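Local coordinates for leucine-rich repeat protein (Bacteroides thetaiotaomicron, PDB 4ECN) that is of unknown function but, as an extracellular leucine-rich repeat protein, probably binds other proteins, at residues Ser329-Gly334 with Phe354-Glu359; Glu622-Ser627 with Tyr644-Val649. All coordinates share one frame; numbering follows the deposited sequence.

Contact 1: Ser329-Gly334 with Phe354-Glu359; sequences SLAGFG and FGTHSE
Glu359 joins the two loops through its carboxylate, with OE1 gripped by Thr356 N, Thr434 OG1 and Asn457 ND2 while OE2 accepts the backbone N-H of Gly332. This is the exit from two successive turns of the leucine-rich repeat solenoid, just after strands 325-329 and 351-353. The bond from Gly332 N to Glu359 OE2 is 3.0 Å long and nearly straight, 172° at the hydrogen, and it uses the anti lone pair, on the side away from OE1. Thr356 N, at 3.2 Å from Glu359 OE1, arrives from above the carboxylate plane, bridging the first and last residues of a type I turn. An extended chain (chi2 172°) carries the carboxylate across to Gly332; Glu359 CG lies against Ala331 CB at 4.0 Å. Replacing Glu359 with an alanine would probably leave Gly332 N without its acceptor across the contact and strip Thr356, Thr434 and Asn457 of the oxygen they share. Beside this polar link, Leu330 and Phe354 lie alongside each other and head in the same direction. The Phe354 ring also meets that of Phe455, and Leu330 CD1 touches the edge of the Phe354 ring, near its plane, 3.6 Å from Phe354 CD1.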
loop_
_atom_site.group_PDB
_atom_site.type_symbol
_atom_site.label_atom_id
_atom_site.label_comp_id
_atom_site.label_asym_id
_atom_site.label_seq_id
_atom_site.Cartn_x
_atom_site.Cartn_y
_atom_site.Cartn_z
ATOM N N SER A 329 -7.917 9.757 -1.012
ATOM C CA SER A 329 -7.246 8.485 -1.306
ATOM C C SER A 329 -8.233 7.489 -1.901
ATOM O O SER A 329 -9.205 7.103 -1.248
ATOM C CB SER A 329 -6.571 7.889 -0.067
ATOM O OG SER A 329 -5.919 6.672 -0.399
ATOM N N LEU A 330 -7.984 7.073 -3.144
ATOM C CA LEU A 330 -8.827 6.082 -3.816
ATOM C C LEU A 330 -8.232 4.680 -3.640
ATOM O O LEU A 330 -8.774 3.710 -4.165
ATOM C CB LEU A 330 -8.999 6.421 -5.298
ATOM C CG LEU A 330 -9.560 7.799 -5.619
ATOM C CD1 LEU A 330 -9.719 7.965 -7.098
ATOM C CD2 LEU A 330 -10.910 8.057 -4.915
ATOM N N ALA A 331 -7.136 4.577 -2.876
ATOM C CA ALA A 331 -6.449 3.325 -2.595
ATOM C C ALA A 331 -7.374 2.335 -1.865
ATOM O O ALA A 331 -8.066 2.725 -0.917
ATOM C CB ALA A 331 -5.204 3.596 -1.759
ATOM N N GLY A 332 -7.360 1.075 -2.330
ATOM C CA GLY A 332 -8.114 -0.036 -1.761
ATOM C C GLY A 332 -9.483 -0.299 -2.348
ATOM O O GLY A 332 -9.983 -1.420 -2.244
ATOM N N PHE A 333 -10.094 0.699 -2.996
ATOM C CA PHE A 333 -11.457 0.587 -3.522
ATOM C C PHE A 333 -11.576 -0.159 -4.834
ATOM O O PHE A 333 -12.640 -0.730 -5.103
ATOM C CB PHE A 333 -12.050 1.968 -3.731
ATOM C CG PHE A 333 -12.350 2.660 -2.433
ATOM C CD1 PHE A 333 -13.402 2.234 -1.631
ATOM C CD2 PHE A 333 -11.631 3.773 -2.044
ATOM C CE1 PHE A 333 -13.700 2.886 -0.448
ATOM C CE2 PHE A 333 -11.933 4.430 -0.862
ATOM C CZ PHE A 333 -12.968 3.982 -0.070
ATOM N N GLY A 334 -10.529 -0.111 -5.652
ATOM C CA GLY A 334 -10.532 -0.749 -6.965
ATOM C C GLY A 334 -11.318 0.060 -7.965
ATOM O O GLY A 334 -12.296 -0.432 -8.535
ATOM N N PHE A 354 -4.092 7.563 -5.813
ATOM C CA PHE A 354 -4.867 6.695 -6.715
ATOM C C PHE A 354 -4.447 5.221 -6.605
ATOM O O PHE A 354 -5.095 4.322 -7.161
ATOM C CB PHE A 354 -4.688 7.165 -8.164
ATOM C CG PHE A 354 -5.131 8.589 -8.388
ATOM C CD1 PHE A 354 -6.485 8.908 -8.499
ATOM C CD2 PHE A 354 -4.201 9.611 -8.506
ATOM C CE1 PHE A 354 -6.897 10.225 -8.712
ATOM C CE2 PHE A 354 -4.611 10.929 -8.756
ATOM C CZ PHE A 354 -5.958 11.227 -8.853
ATOM N N GLY A 355 -3.355 5.000 -5.895
ATOM C CA GLY A 355 -2.775 3.685 -5.665
ATOM C C GLY A 355 -1.591 3.788 -4.739
ATOM O O GLY A 355 -1.131 4.900 -4.471
ATOM N N THR A 356 -1.069 2.639 -4.264
ATOM C CA THR A 356 0.038 2.559 -3.293
ATOM C C THR A 356 0.757 1.230 -3.430
ATOM O O THR A 356 0.152 0.229 -3.804
ATOM C CB THR A 356 -0.560 2.745 -1.891
ATOM O OG1 THR A 356 -0.769 4.133 -1.694
ATOM C CG2 THR A 356 0.288 2.268 -0.806
ATOM N N HIS A 357 2.052 1.221 -3.123
ATOM C CA HIS A 357 2.859 0.007 -3.138
ATOM C C HIS A 357 2.392 -0.979 -2.048
ATOM O O HIS A 357 2.627 -2.181 -2.164
ATOM C CB HIS A 357 4.349 0.354 -2.956
ATOM C CG HIS A 357 4.641 1.124 -1.718
ATOM N ND1 HIS A 357 4.574 2.497 -1.701
ATOM C CD2 HIS A 357 4.971 0.683 -0.483
ATOM C CE1 HIS A 357 4.854 2.852 -0.454
ATOM N NE2 HIS A 357 5.118 1.793 0.307
ATOM N N SER A 358 1.687 -0.463 -1.030
ATOM C CA SER A 358 1.178 -1.142 0.165
ATOM C C SER A 358 -0.339 -1.504 0.055
ATOM O O SER A 358 -0.868 -2.165 0.949
ATOM C CB SER A 358 1.403 -0.230 1.372
ATOM O OG SER A 358 1.362 -0.925 2.609
ATOM N N GLU A 359 -1.023 -1.085 -1.034
ATOM C CA GLU A 359 -2.461 -1.260 -1.255
ATOM C C GLU A 359 -2.922 -2.738 -1.016
ATOM O O GLU A 359 -3.871 -2.967 -0.255
ATOM C CB GLU A 359 -2.806 -0.812 -2.684
ATOM C CG GLU A 359 -4.159 -0.141 -2.897
ATOM C CD GLU A 359 -4.330 0.434 -4.296
ATOM O OE1 GLU A 359 -3.315 0.513 -5.030
ATOM O OE2 GLU A 359 -5.482 0.748 -4.681
#

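Contact 2: Glu622-Ser627 with Tyr644-Val649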
loop_
_atom_site.group_PDB
_atom_site.type_symbol
_atom_site.label_atom_id
_atom_site.label_comp_id
_atom_site.label_asym_id
_atom_site.label_seq_id
_atom_site.Cartn_x
_atom_site.Cartn_y
_atom_site.Cartn_z
ATOM N N GLU A 622 22.492 3.027 8.070
ATOM C CA GLU A 622 22.234 1.842 8.876
ATOM C C GLU A 622 22.851 0.619 8.138
ATOM O O GLU A 622 23.929 0.188 8.534
ATOM C CB GLU A 622 20.746 1.660 9.219
ATOM C CG GLU A 622 20.450 0.408 10.041
ATOM C CD GLU A 622 21.310 0.102 11.260
ATOM O OE1 GLU A 622 21.539 1.007 12.099
ATOM O OE2 GLU A 622 21.726 -1.074 11.386
ATOM N N GLY A 623 22.228 0.133 7.061
ATOM C CA GLY A 623 22.721 -1.005 6.290
ATOM C C GLY A 623 22.674 -0.784 4.793
ATOM O O GLY A 623 21.663 -0.312 4.243
ATOM N N LEU A 624 23.792 -1.101 4.130
ATOM C CA LEU A 624 23.987 -0.981 2.686
ATOM C C LEU A 624 23.895 -2.353 2.019
ATOM O O LEU A 624 24.351 -3.341 2.599
ATOM C CB LEU A 624 25.345 -0.352 2.428
ATOM C CG LEU A 624 25.642 0.977 3.107
ATOM C CD1 LEU A 624 27.050 1.379 2.833
ATOM C CD2 LEU A 624 24.717 2.082 2.617
ATOM N N GLY A 625 23.300 -2.418 0.831
ATOM C CA GLY A 625 23.125 -3.683 0.129
ATOM C C GLY A 625 23.841 -3.766 -1.196
ATOM O O GLY A 625 23.615 -2.929 -2.084
ATOM N N PHE A 626 24.730 -4.773 -1.322
ATOM C CA PHE A 626 25.485 -5.065 -2.545
ATOM C C PHE A 626 25.415 -6.557 -2.839
ATOM O O PHE A 626 26.220 -7.075 -3.622
ATOM C CB PHE A 626 26.956 -4.613 -2.436
ATOM C CG PHE A 626 27.210 -3.250 -1.840
ATOM C CD1 PHE A 626 27.383 -3.095 -0.467
ATOM C CD2 PHE A 626 27.300 -2.125 -2.650
ATOM C CE1 PHE A 626 27.627 -1.846 0.079
ATOM C CE2 PHE A 626 27.548 -0.871 -2.104
ATOM C CZ PHE A 626 27.705 -0.739 -0.742
ATOM N N SER A 627 24.480 -7.264 -2.187
ATOM C CA SER A 627 24.348 -8.699 -2.329
ATOM C C SER A 627 23.812 -9.077 -3.684
ATOM O O SER A 627 23.211 -8.252 -4.364
ATOM C CB SER A 627 23.427 -9.263 -1.254
ATOM O OG SER A 627 22.078 -8.971 -1.572
ATOM N N TYR A 644 31.764 7.719 12.766
ATOM C CA TYR A 644 30.434 7.116 12.722
ATOM C C TYR A 644 30.575 5.666 12.251
ATOM O O TYR A 644 31.232 5.388 11.244
ATOM C CB TYR A 644 29.403 7.910 11.855
ATOM C CG TYR A 644 28.065 7.192 11.770
ATOM C CD1 TYR A 644 27.245 7.068 12.891
ATOM C CD2 TYR A 644 27.688 6.504 10.612
ATOM C CE1 TYR A 644 26.075 6.303 12.860
ATOM C CE2 TYR A 644 26.506 5.750 10.564
ATOM C CZ TYR A 644 25.700 5.658 11.692
ATOM O OH TYR A 644 24.530 4.926 11.681
ATOM N N VAL A 645 29.938 4.747 12.980
ATOM C CA VAL A 645 30.018 3.333 12.645
ATOM C C VAL A 645 28.661 2.874 12.119
ATOM O O VAL A 645 27.691 2.757 12.887
ATOM C CB VAL A 645 30.502 2.475 13.863
ATOM C CG1 VAL A 645 30.514 0.989 13.538
ATOM C CG2 VAL A 645 31.879 2.923 14.336
HETATM N N MSE A 646 28.616 2.578 10.798
HETATM C CA MSE A 646 27.441 2.025 10.101
HETATM C C MSE A 646 27.000 0.715 10.744
HETATM O O MSE A 646 27.824 0.026 11.354
HETATM C CB MSE A 646 27.741 1.776 8.621
HETATM C CG MSE A 646 28.272 2.983 7.876
HETATM SE SE MSE A 646 28.618 2.504 6.008
HETATM C CE MSE A 646 30.060 1.150 6.227
ATOM N N GLY A 647 25.724 0.377 10.616
ATOM C CA GLY A 647 25.207 -0.870 11.164
ATOM C C GLY A 647 25.754 -2.100 10.457
ATOM O O GLY A 647 26.134 -3.078 11.120
ATOM N N SER A 648 25.825 -2.057 9.098
ATOM C CA SER A 648 26.287 -3.204 8.330
ATOM C C SER A 648 26.531 -2.948 6.809
ATOM O O SER A 648 25.974 -2.018 6.212
ATOM C CB SER A 648 25.243 -4.313 8.430
ATOM O OG SER A 648 23.957 -3.872 8.016
ATOM N N VAL A 649 27.318 -3.845 6.186
ATOM C CA VAL A 649 27.505 -3.902 4.744
ATOM C C VAL A 649 27.177 -5.315 4.344
ATOM O O VAL A 649 27.639 -6.248 5.020
ATOM C CB VAL A 649 28.880 -3.440 4.217
ATOM C CG1 VAL A 649 29.020 -1.938 4.312
ATOM C CG2 VAL A 649 30.036 -4.148 4.916
HETATM O O HOH W 1 23.882 2.179 13.547
HETATM O O HOH W 2 23.230 -4.384 4.809
#
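The carbonyl oxygen of Glu622 takes the N-H of Ser648 (N to O 3.0 Å) and, weakly, that of Gly647. The Glu622 side chain leaves with CG anti to the backbone N, then bends at chi2 (47°), which turns OE2 toward Gly647, 3.5 Å from its CA. Glu622 OE1 receives a bond of 3.0 Å from a water that also reaches Tyr644 OH weakly; that hydroxyl is hydrogen-bonded to Val621 O as well. At Gly623 the CA makes a C-H...O contact with Ser648 O at 3.4 Å and lies beside Ser648 OG. Leu624 N then closes on the same Ser648 O at 3.2 Å, with 167° at the hydrogen. This is the parallel ladder between neighbouring turns of a leucine-rich repeat solenoid, with Gly623 paired to Ser648 and Leu624 to Val649. Leu624 O accepts a hydrogen bond of 2.7 Å from a second water, which reaches Ser648 OG weakly. The Leu624 side chain lies on the other face from Ser648: CD1 meets the selenium of Met646, a selenomethionine, at 3.7 Å, the two side chains lying roughly perpendicular, and also packs on Val649 CG1 at 4.1 Å. Further on, the Phe626 ring offers its edge to that same Val649 methyl and meets the ring of Phe651.

In the fold
Contacts 1 and 2 each join one turn of the solenoid to the next, in series along the chain, with centres 32 Å apart and nearest atoms about 17 Å apart. They share no strand: contact 1 follows strands 325-329 and 351-353 of one sheet, while contact 2 pairs 623-625 and 646-650 at the start of another. Both are largely buried, yet contact 2 reaches the surface at Glu622 and includes waters, while contact 1, nearer the centre of the chain, has no exposed residue among those that touch. Backbone bonds carry the polar side of contact 2; in contact 1 one side-chain carboxylate bonds across between the loops. Apolar side chains of successive turns meet in both.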